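RimK-related lysine biosynthesis protein (Thermococcus kodakarensis, PDB 5K2M) binds ADP and magnesium in an ATP-grasp fold and probably acts as an ATP-dependent ligase of amino-acid biosynthesis, as a RimK-family enzyme of the LysX subfamily. Local coordinates at residues V71-L76 / F221-L226; T6-R11 / L30-L35; A101-G106 / Y156-F161. One frame throughout, in Å; residues are numbered along the deposited sequence.

All three contacts are buried, but they lie in different parts of the chain: interaction 1 is centred 11 Å from the middle of the molecule, interactions 2 and 3 about 19 and 21 Å from it. Interaction 1 joins the last strand of the parallel sheet and the helix after it to the five-stranded antiparallel sheet, through a polar network and a leucine packed on Phe221 and Leu226. Interaction 2 is parallel strand pairing within the first sheet, and interaction 3 antiparallel pairing on the outermost strand, within this chain, of a separate sheet. Interactions 2 and 3, about 17 Å apart at their nearest atoms, both reach the second subunit; across that boundary Asp33 of one copy hydrogen-bonds Ser104 of the other.

Interaction 1 (V71-L76 / F221-L226); sequences VNSSRL and FGEGAL
Asn72 presents the edge of its amide to the backbone of Ala225, pairing with its N and O. OD1 accepts Ala225 N at 2.8 Å, in the carbonyl plane and on a lone pair, while ND2 donates a hydrogen bond to Ala225 O at 2.9 Å, so the pair of bonds fixes the rotation of the amide; Asn72 ND2 has a second acceptor in Pro244 O. Close by, the Glu223 carboxylate is held at both oxygens. Ser73 OG reaches Glu223 OE2 at 2.7 Å from above the carboxylate plane, and a water that also bridges Asn72 OD1 and Ser73 N donates to the same oxygen. The other oxygen, Glu223 OE1, forms a salt bridge with Arg75 NH1 at 3.1 Å, the guanidinium and carboxylate planes 27° apart. Arg75 NH1 also donates to Phe221 O at 3.0 Å, so one nitrogen ties down two points of the turn leading into the strand. Ser73 OG in turn accepts from Leu76 N and N-caps the helix. Beneath this polar layer Leu76, its CG anti to the backbone N (chi1 -173°), sends CD1 to Phe221 CD1 at 3.7 Å, the two side chains crossing at about a right angle. Its other methyl, CD2, lies 3.7 Å from Gly224 CA, where a beta carbon would collide with both Leu76 and Asn72. Around the contact, helix 259-272 packs on Val71 and Ala225, helix 53-65 on Ser73 and Ser74, and helix 83-90 on Phe221; Leu226 pairs with Val176 of strand 170-177 inside the antiparallel sheet.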
loop_
_atom_site.group_PDB
_atom_site.type_symbol
_atom_site.label_atom_id
_atom_site.label_comp_id
_atom_site.label_asym_id
_atom_site.label_seq_id
_atom_site.Cartn_x
_atom_site.Cartn_y
_atom_site.Cartn_z
ATOM N N VAL A 71 -9.592 3.931 -41.277
ATOM C CA VAL A 71 -9.058 4.419 -42.555
ATOM C C VAL A 71 -8.957 5.951 -42.501
ATOM O O VAL A 71 -9.988 6.630 -42.472
ATOM C CB VAL A 71 -9.958 4.021 -43.750
ATOM C CG1 VAL A 71 -9.533 4.747 -45.024
ATOM C CG2 VAL A 71 -9.954 2.505 -43.959
ATOM N N ASN A 72 -7.749 6.518 -42.480
ATOM C CA ASN A 72 -6.472 5.787 -42.478
ATOM C C ASN A 72 -6.093 5.286 -41.086
ATOM O O ASN A 72 -6.707 5.675 -40.099
ATOM C CB ASN A 72 -5.379 6.694 -43.037
ATOM C CG ASN A 72 -5.452 6.812 -44.551
ATOM O OD1 ASN A 72 -5.567 5.809 -45.250
ATOM N ND2 ASN A 72 -5.407 8.029 -45.058
ATOM N N SER A 73 -5.089 4.420 -41.015
ATOM C CA SER A 73 -4.572 3.913 -39.737
ATOM C C SER A 73 -3.773 4.977 -38.981
ATOM O O SER A 73 -3.303 5.946 -39.580
ATOM C CB SER A 73 -3.692 2.682 -39.986
ATOM O OG SER A 73 -2.450 3.042 -40.577
ATOM N N SER A 74 -3.592 4.788 -37.675
ATOM C CA SER A 74 -2.801 5.728 -36.896
ATOM C C SER A 74 -1.352 5.815 -37.388
ATOM O O SER A 74 -0.772 6.900 -37.457
ATOM C CB SER A 74 -2.849 5.403 -35.394
ATOM O OG SER A 74 -2.323 4.126 -35.103
ATOM N N ARG A 75 -0.770 4.679 -37.731
ATOM C CA ARG A 75 0.578 4.656 -38.283
ATOM C C ARG A 75 0.680 5.491 -39.578
ATOM O O ARG A 75 1.580 6.304 -39.720
ATOM C CB ARG A 75 1.031 3.202 -38.506
ATOM C CG ARG A 75 2.404 3.037 -39.148
ATOM C CD ARG A 75 2.290 2.796 -40.654
ATOM N NE ARG A 75 3.550 2.986 -41.384
ATOM C CZ ARG A 75 3.714 2.783 -42.695
ATOM N NH1 ARG A 75 2.699 2.379 -43.456
ATOM N NH2 ARG A 75 4.905 2.985 -43.251
ATOM N N LEU A 76 -0.233 5.304 -40.519
ATOM C CA LEU A 76 -0.166 6.064 -41.770
ATOM C C LEU A 76 -0.414 7.557 -41.559
ATOM O O LEU A 76 0.309 8.406 -42.111
ATOM C CB LEU A 76 -1.129 5.500 -42.825
ATOM C CG LEU A 76 -0.980 6.133 -44.213
ATOM C CD1 LEU A 76 0.449 6.040 -44.728
ATOM C CD2 LEU A 76 -1.907 5.448 -45.180
ATOM N N PHE A 221 4.466 3.592 -48.749
ATOM C CA PHE A 221 3.701 3.468 -47.519
ATOM C C PHE A 221 2.978 2.126 -47.401
ATOM O O PHE A 221 2.942 1.544 -46.318
ATOM C CB PHE A 221 2.741 4.665 -47.391
ATOM C CG PHE A 221 3.472 5.964 -47.235
ATOM C CD1 PHE A 221 3.887 6.391 -45.981
ATOM C CD2 PHE A 221 3.851 6.699 -48.350
ATOM C CE1 PHE A 221 4.622 7.556 -45.831
ATOM C CE2 PHE A 221 4.581 7.865 -48.207
ATOM C CZ PHE A 221 4.960 8.300 -46.940
ATOM N N GLY A 222 2.389 1.654 -48.498
ATOM C CA GLY A 222 1.839 0.298 -48.558
ATOM C C GLY A 222 0.432 0.112 -48.017
ATOM O O GLY A 222 -0.038 -1.015 -47.893
ATOM N N GLU A 223 -0.256 1.203 -47.705
ATOM C CA GLU A 223 -1.623 1.117 -47.208
ATOM C C GLU A 223 -2.324 2.442 -47.396
ATOM O O GLU A 223 -1.684 3.474 -47.631
ATOM C CB GLU A 223 -1.643 0.763 -45.709
ATOM C CG GLU A 223 -0.810 1.695 -44.837
ATOM C CD GLU A 223 -1.064 1.537 -43.338
ATOM O OE1 GLU A 223 -0.091 1.338 -42.585
ATOM O OE2 GLU A 223 -2.221 1.640 -42.884
ATOM N N GLY A 224 -3.645 2.396 -47.284
ATOM C CA GLY A 224 -4.448 3.592 -47.068
ATOM C C GLY A 224 -4.850 4.376 -48.297
ATOM O O GLY A 224 -4.699 3.923 -49.432
ATOM N N ALA A 225 -5.398 5.559 -48.033
ATOM C CA ALA A 225 -5.871 6.464 -49.056
ATOM C C ALA A 225 -5.056 7.739 -48.936
ATOM O O ALA A 225 -5.083 8.386 -47.896
ATOM C CB ALA A 225 -7.325 6.751 -48.829
ATOM N N LEU A 226 -4.314 8.074 -49.986
ATOM C CA LEU A 226 -3.380 9.192 -49.951
ATOM C C LEU A 226 -3.616 10.185 -51.075
ATOM O O LEU A 226 -3.801 9.801 -52.234
ATOM C CB LEU A 226 -1.927 8.687 -50.021
ATOM C CG LEU A 226 -1.373 7.930 -48.805
ATOM C CD1 LEU A 226 0.031 7.426 -49.108
ATOM C CD2 LEU A 226 -1.376 8.777 -47.535
HETATM O O HOH W 1 -4.171 3.440 -43.596
#

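Interaction 2 (T6-R11 / L30-L35); sequences TYTVLR and LHEDDL
Tyr7 lies against His31 across two parallel strands, and the bonds between the strands set the register. Tyr7 N donates to Leu30 O at 3.2 Å; Thr6 CA makes a CA-H...O contact with the same Leu30 O at 3.2 Å. One residue on, Glu32 N gives Tyr7 O only a weak bond, 3.4 Å long, as the chain turns out of the strand into a 3-10 segment. The Tyr7 ring lies with His31 CA over one face, offset toward the rim, and Leu10 CD2 over the opposite face. His31 CB makes an off-centre CH-pi contact, 4.2 Å from the centroid of the Tyr7 ring. The two rings are oblique, with planes at 55°. The imidazole of His31 swings past Tyr7 to bring its edge to Thr8 O, because chi1 (-175°) points CG away from the backbone N. On the other face of the sheet Thr6 CG2 meets Leu30 CB and Leu35 CD2, each at 4.1 Å. Thr8 OG1 makes a weak bond to Glu32 OE2 at 3.2 Å, but its stronger partner is Val51 N. In the next shell, Phe63 of helix 53-65 backs Thr6, Leu30 and Leu35, while His31 stacks on a side chain of another protein's chain. This is the end of a beta-alpha-beta unit, strand 2-7, helix 12-24, strand 26-31, whose two strands sit side by side in a four-stranded parallel sheet, as in the Rossmann-like N-terminal domain common to ATP-grasp enzymes.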
loop_
_atom_site.group_PDB
_atom_site.type_symbol
_atom_site.label_atom_id
_atom_site.label_comp_id
_atom_site.label_asym_id
_atom_site.label_seq_id
_atom_site.Cartn_x
_atom_site.Cartn_y
_atom_site.Cartn_z
ATOM N N THR A 6 -15.697 9.773 -38.424
ATOM C CA THR A 6 -15.353 10.778 -37.407
ATOM C C THR A 6 -15.039 12.106 -38.068
ATOM O O THR A 6 -14.366 12.149 -39.098
ATOM C CB THR A 6 -14.173 10.368 -36.529
ATOM O OG1 THR A 6 -13.019 10.205 -37.343
ATOM C CG2 THR A 6 -14.467 9.087 -35.802
ATOM N N TYR A 7 -15.519 13.185 -37.460
ATOM C CA TYR A 7 -15.510 14.500 -38.105
ATOM C C TYR A 7 -15.529 15.676 -37.119
ATOM O O TYR A 7 -15.978 15.558 -35.967
ATOM C CB TYR A 7 -16.690 14.611 -39.075
ATOM C CG TYR A 7 -18.060 14.741 -38.421
ATOM C CD1 TYR A 7 -18.811 13.619 -38.062
ATOM C CD2 TYR A 7 -18.616 15.989 -38.199
ATOM C CE1 TYR A 7 -20.063 13.755 -37.481
ATOM C CE2 TYR A 7 -19.859 16.131 -37.618
ATOM C CZ TYR A 7 -20.579 15.025 -37.265
ATOM O OH TYR A 7 -21.810 15.225 -36.680
ATOM N N THR A 8 -15.031 16.806 -37.598
ATOM C CA THR A 8 -15.057 18.059 -36.864
ATOM C C THR A 8 -16.219 18.880 -37.394
ATOM O O THR A 8 -17.122 19.256 -36.648
ATOM C CB THR A 8 -13.739 18.817 -37.059
ATOM O OG1 THR A 8 -12.651 17.927 -36.794
ATOM C CG2 THR A 8 -13.670 20.037 -36.133
ATOM N N VAL A 9 -16.188 19.144 -38.696
ATOM C CA VAL A 9 -17.317 19.734 -39.393
ATOM C C VAL A 9 -17.573 18.839 -40.595
ATOM O O VAL A 9 -16.684 18.098 -41.024
ATOM C CB VAL A 9 -17.059 21.208 -39.818
ATOM C CG1 VAL A 9 -16.871 22.108 -38.599
ATOM C CG2 VAL A 9 -15.859 21.332 -40.734
ATOM N N LEU A 10 -18.783 18.884 -41.125
ATOM C CA LEU A 10 -19.122 18.088 -42.290
ATOM C C LEU A 10 -18.976 18.943 -43.541
ATOM O O LEU A 10 -19.902 19.665 -43.927
ATOM C CB LEU A 10 -20.541 17.519 -42.169
ATOM C CG LEU A 10 -20.759 16.540 -41.013
ATOM C CD1 LEU A 10 -22.234 16.198 -40.874
ATOM C CD2 LEU A 10 -19.944 15.266 -41.178
ATOM N N ARG A 11 -17.794 18.876 -44.148
ATOM C CA ARG A 11 -17.529 19.556 -45.420
ATOM C C ARG A 11 -18.177 18.734 -46.536
ATOM O O ARG A 11 -18.749 17.670 -46.291
ATOM C CB ARG A 11 -16.011 19.694 -45.677
ATOM C CG ARG A 11 -15.239 20.458 -44.611
ATOM C CD ARG A 11 -13.732 20.201 -44.656
ATOM N NE ARG A 11 -13.372 18.839 -44.264
ATOM C CZ ARG A 11 -12.123 18.364 -44.203
ATOM N NH1 ARG A 11 -11.086 19.146 -44.499
ATOM N NH2 ARG A 11 -11.899 17.092 -43.841
ATOM N N LEU A 30 -19.945 10.335 -36.172
ATOM C CA LEU A 30 -19.334 10.537 -34.873
ATOM C C LEU A 30 -18.633 11.867 -34.852
ATOM O O LEU A 30 -17.496 11.986 -35.296
ATOM C CB LEU A 30 -18.333 9.431 -34.570
ATOM C CG LEU A 30 -18.928 8.031 -34.467
ATOM C CD1 LEU A 30 -17.881 7.016 -34.882
ATOM C CD2 LEU A 30 -19.442 7.758 -33.065
ATOM N N HIS A 31 -19.315 12.878 -34.342
ATOM C CA HIS A 31 -18.641 14.114 -34.052
ATOM C C HIS A 31 -17.665 13.869 -32.896
ATOM O O HIS A 31 -17.804 12.913 -32.133
ATOM C CB HIS A 31 -19.628 15.221 -33.699
ATOM C CG HIS A 31 -18.970 16.547 -33.520
ATOM N ND1 HIS A 31 -18.943 17.207 -32.312
ATOM C CD2 HIS A 31 -18.250 17.306 -34.381
ATOM C CE1 HIS A 31 -18.263 18.333 -32.444
ATOM N NE2 HIS A 31 -17.828 18.412 -33.689
ATOM N N GLU A 32 -16.675 14.736 -32.789
ATOM C CA GLU A 32 -15.702 14.699 -31.706
ATOM C C GLU A 32 -16.309 14.639 -30.301
ATOM O O GLU A 32 -15.781 13.946 -29.433
ATOM C CB GLU A 32 -14.751 15.883 -31.852
ATOM C CG GLU A 32 -13.812 15.645 -33.010
ATOM C CD GLU A 32 -12.938 16.822 -33.380
ATOM O OE1 GLU A 32 -13.275 17.986 -33.067
ATOM O OE2 GLU A 32 -11.904 16.557 -34.021
ATOM N N ASP A 33 -17.434 15.322 -30.099
ATOM C CA ASP A 33 -18.181 15.240 -28.843
ATOM C C ASP A 33 -18.614 13.811 -28.509
ATOM O O ASP A 33 -18.770 13.474 -27.347
ATOM C CB ASP A 33 -19.430 16.132 -28.874
ATOM C CG ASP A 33 -19.106 17.622 -28.954
ATOM O OD1 ASP A 33 -17.910 18.026 -28.945
ATOM O OD2 ASP A 33 -20.080 18.399 -29.028
ATOM N N ASP A 34 -18.828 12.991 -29.531
ATOM C CA ASP A 34 -19.236 11.589 -29.358
ATOM C C ASP A 34 -18.076 10.632 -29.071
ATOM O O ASP A 34 -18.300 9.425 -28.896
ATOM C CB ASP A 34 -19.952 11.092 -30.625
ATOM C CG ASP A 34 -21.154 11.939 -30.989
ATOM O OD1 ASP A 34 -21.947 12.244 -30.068
ATOM O OD2 ASP A 34 -21.293 12.300 -32.185
ATOM N N LEU A 35 -16.844 11.142 -29.041
ATOM C CA LEU A 35 -15.678 10.289 -28.853
ATOM C C LEU A 35 -15.180 10.330 -27.417
ATOM O O LEU A 35 -14.672 11.343 -26.953
ATOM C CB LEU A 35 -14.568 10.704 -29.814
ATOM C CG LEU A 35 -14.950 10.637 -31.298
ATOM C CD1 LEU A 35 -13.897 11.308 -32.162
ATOM C CD2 LEU A 35 -15.196 9.193 -31.729
#

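Interaction 3 (A101-G106 / Y156-F161)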
loop_
_atom_site.group_PDB
_atom_site.type_symbol
_atom_site.label_atom_id
_atom_site.label_comp_id
_atom_site.label_asym_id
_atom_site.label_seq_id
_atom_site.Cartn_x
_atom_site.Cartn_y
_atom_site.Cartn_z
ATOM N N ALA A 101 17.350 18.554 -42.992
ATOM C CA ALA A 101 16.718 18.716 -41.699
ATOM C C ALA A 101 17.753 19.026 -40.620
ATOM O O ALA A 101 18.843 18.421 -40.569
ATOM C CB ALA A 101 15.914 17.471 -41.334
ATOM N N ALA A 102 17.410 19.992 -39.778
ATOM C CA ALA A 102 18.229 20.367 -38.630
ATOM C C ALA A 102 17.380 20.349 -37.363
ATOM O O ALA A 102 16.139 20.428 -37.416
ATOM C CB ALA A 102 18.847 21.742 -38.846
ATOM N N LEU A 103 18.069 20.268 -36.232
ATOM C CA LEU A 103 17.442 20.075 -34.940
ATOM C C LEU A 103 17.619 21.274 -34.022
ATOM O O LEU A 103 17.238 21.214 -32.859
ATOM C CB LEU A 103 18.030 18.831 -34.265
ATOM C CG LEU A 103 17.469 17.474 -34.673
ATOM C CD1 LEU A 103 15.959 17.438 -34.495
ATOM C CD2 LEU A 103 17.847 17.116 -36.100
ATOM N N SER A 104 18.214 22.345 -34.538
ATOM C CA SER A 104 18.332 23.594 -33.812
ATOM C C SER A 104 18.525 24.756 -34.794
ATOM O O SER A 104 18.864 24.552 -35.976
ATOM C CB SER A 104 19.501 23.540 -32.831
ATOM O OG SER A 104 20.739 23.571 -33.517
ATOM N N GLU A 105 18.316 25.962 -34.283
ATOM C CA GLU A 105 18.528 27.199 -35.035
ATOM C C GLU A 105 19.943 27.263 -35.605
ATOM O O GLU A 105 20.132 27.607 -36.772
ATOM C CB GLU A 105 18.250 28.424 -34.144
ATOM C CG GLU A 105 18.598 29.769 -34.785
ATOM C CD GLU A 105 18.281 30.981 -33.912
ATOM O OE1 GLU A 105 17.839 30.792 -32.753
ATOM O OE2 GLU A 105 18.487 32.128 -34.393
ATOM N N GLY A 106 20.925 26.919 -34.782
ATOM C CA GLY A 106 22.327 26.954 -35.184
ATOM C C GLY A 106 22.661 25.923 -36.242
ATOM O O GLY A 106 23.497 26.161 -37.118
ATOM N N TYR A 156 7.929 23.215 -33.999
ATOM C CA TYR A 156 8.530 24.231 -34.851
ATOM C C TYR A 156 10.033 24.282 -34.666
ATOM O O TYR A 156 10.692 25.035 -35.357
ATOM C CB TYR A 156 7.956 25.621 -34.570
ATOM C CG TYR A 156 6.524 25.772 -34.972
ATOM C CD1 TYR A 156 6.110 25.431 -36.247
ATOM C CD2 TYR A 156 5.577 26.272 -34.086
ATOM C CE1 TYR A 156 4.787 25.564 -36.631
ATOM C CE2 TYR A 156 4.251 26.418 -34.466
ATOM C CZ TYR A 156 3.863 26.063 -35.741
ATOM O OH TYR A 156 2.551 26.175 -36.147
ATOM N N GLY A 157 10.560 23.522 -33.706
ATOM C CA GLY A 157 11.997 23.378 -33.519
ATOM C C GLY A 157 12.615 22.239 -34.328
ATOM O O GLY A 157 13.816 21.986 -34.230
ATOM N N ILE A 158 11.799 21.532 -35.108
ATOM C CA ILE A 158 12.305 20.582 -36.091
ATOM C C ILE A 158 12.336 21.332 -37.422
ATOM O O ILE A 158 11.288 21.707 -37.970
ATOM C CB ILE A 158 11.406 19.336 -36.195
ATOM C CG1 ILE A 158 11.089 18.782 -34.801
ATOM C CG2 ILE A 158 12.061 18.277 -37.068
ATOM C CD1 ILE A 158 12.293 18.461 -33.942
ATOM N N HIS A 159 13.538 21.558 -37.935
ATOM C CA HIS A 159 13.734 22.434 -39.087
ATOM C C HIS A 159 13.904 21.650 -40.369
ATOM O O HIS A 159 14.939 21.015 -40.579
ATOM C CB HIS A 159 14.937 23.328 -38.855
ATOM C CG HIS A 159 14.789 24.211 -37.666
ATOM N ND1 HIS A 159 14.020 25.354 -37.686
ATOM C CD2 HIS A 159 15.271 24.101 -36.410
ATOM C CE1 HIS A 159 14.050 25.918 -36.493
ATOM N NE2 HIS A 159 14.812 25.184 -35.705
ATOM N N TYR A 160 12.881 21.722 -41.223
ATOM C CA TYR A 160 12.803 20.964 -42.463
ATOM C C TYR A 160 12.776 21.924 -43.630
ATOM O O TYR A 160 11.982 22.889 -43.649
ATOM C CB TYR A 160 11.530 20.109 -42.456
ATOM C CG TYR A 160 11.243 19.366 -43.739
ATOM C CD1 TYR A 160 11.771 18.110 -43.974
ATOM C CD2 TYR A 160 10.433 19.930 -44.719
ATOM C CE1 TYR A 160 11.494 17.424 -45.148
ATOM C CE2 TYR A 160 10.154 19.264 -45.896
ATOM C CZ TYR A 160 10.669 18.006 -46.102
ATOM O OH TYR A 160 10.377 17.352 -47.275
ATOM N N PHE A 161 13.640 21.654 -44.608
ATOM C CA PHE A 161 13.857 22.552 -45.740
ATOM C C PHE A 161 13.949 21.759 -47.042
ATOM O O PHE A 161 14.392 20.632 -47.041
ATOM C CB PHE A 161 15.192 23.288 -45.590
ATOM C CG PHE A 161 15.276 24.203 -44.413
ATOM C CD1 PHE A 161 14.827 25.510 -44.499
ATOM C CD2 PHE A 161 15.859 23.782 -43.229
ATOM C CE1 PHE A 161 14.944 26.378 -43.425
ATOM C CE2 PHE A 161 15.968 24.644 -42.149
ATOM C CZ PHE A 161 15.510 25.942 -42.249
#
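His159 O is gripped by two neighbours on the facing strand: Ala102 N donates to it at 2.8 Å, in the carbonyl plane and nearly straight (164°), and Ala101 CA comes to 3.1 Å in a CA-H contact. The return bond, His159 N to Ala102 O at 2.9 Å, completes the ring of an antiparallel hydrogen-bonded pair. Next to it Ala101 and Tyr160 form the non-hydrogen-bonded pair, with side chains on the other face of the sheet. His159 is the most covered residue of the contact. Its CG is anti to the carbonyl carbon (chi1 -61°), a turn that lays the imidazole along the chain leaving the strand. There CD2 approaches Ser104 O at 3.6 Å and NE2 approaches Glu105 N at 3.9 Å, while Ala102 O lies near the plane of the ring, at its edge. A glycine in place of His159 would probably open a gap beside the start of helix 105-108 and leave Leu145 of helix 138-150 without the ring it packs on. Beyond the paired residues, Leu103 and Ile158 run side by side and touch through their CD1 methyls at 3.8 Å. Ser104 N-caps helix 105-108 by accepting from Gly107 N, and its OG has a stronger partner in Asp33 of the second subunit. The pairing is that of strand 99-102, the outermost within the chain, on 159-163 in the four-stranded antiparallel sheet of the ATP-grasp fold; the sheet also carries the ADP-binding Lys122, and it continues through Ala101 and Ala102 into a strand of the second subunit.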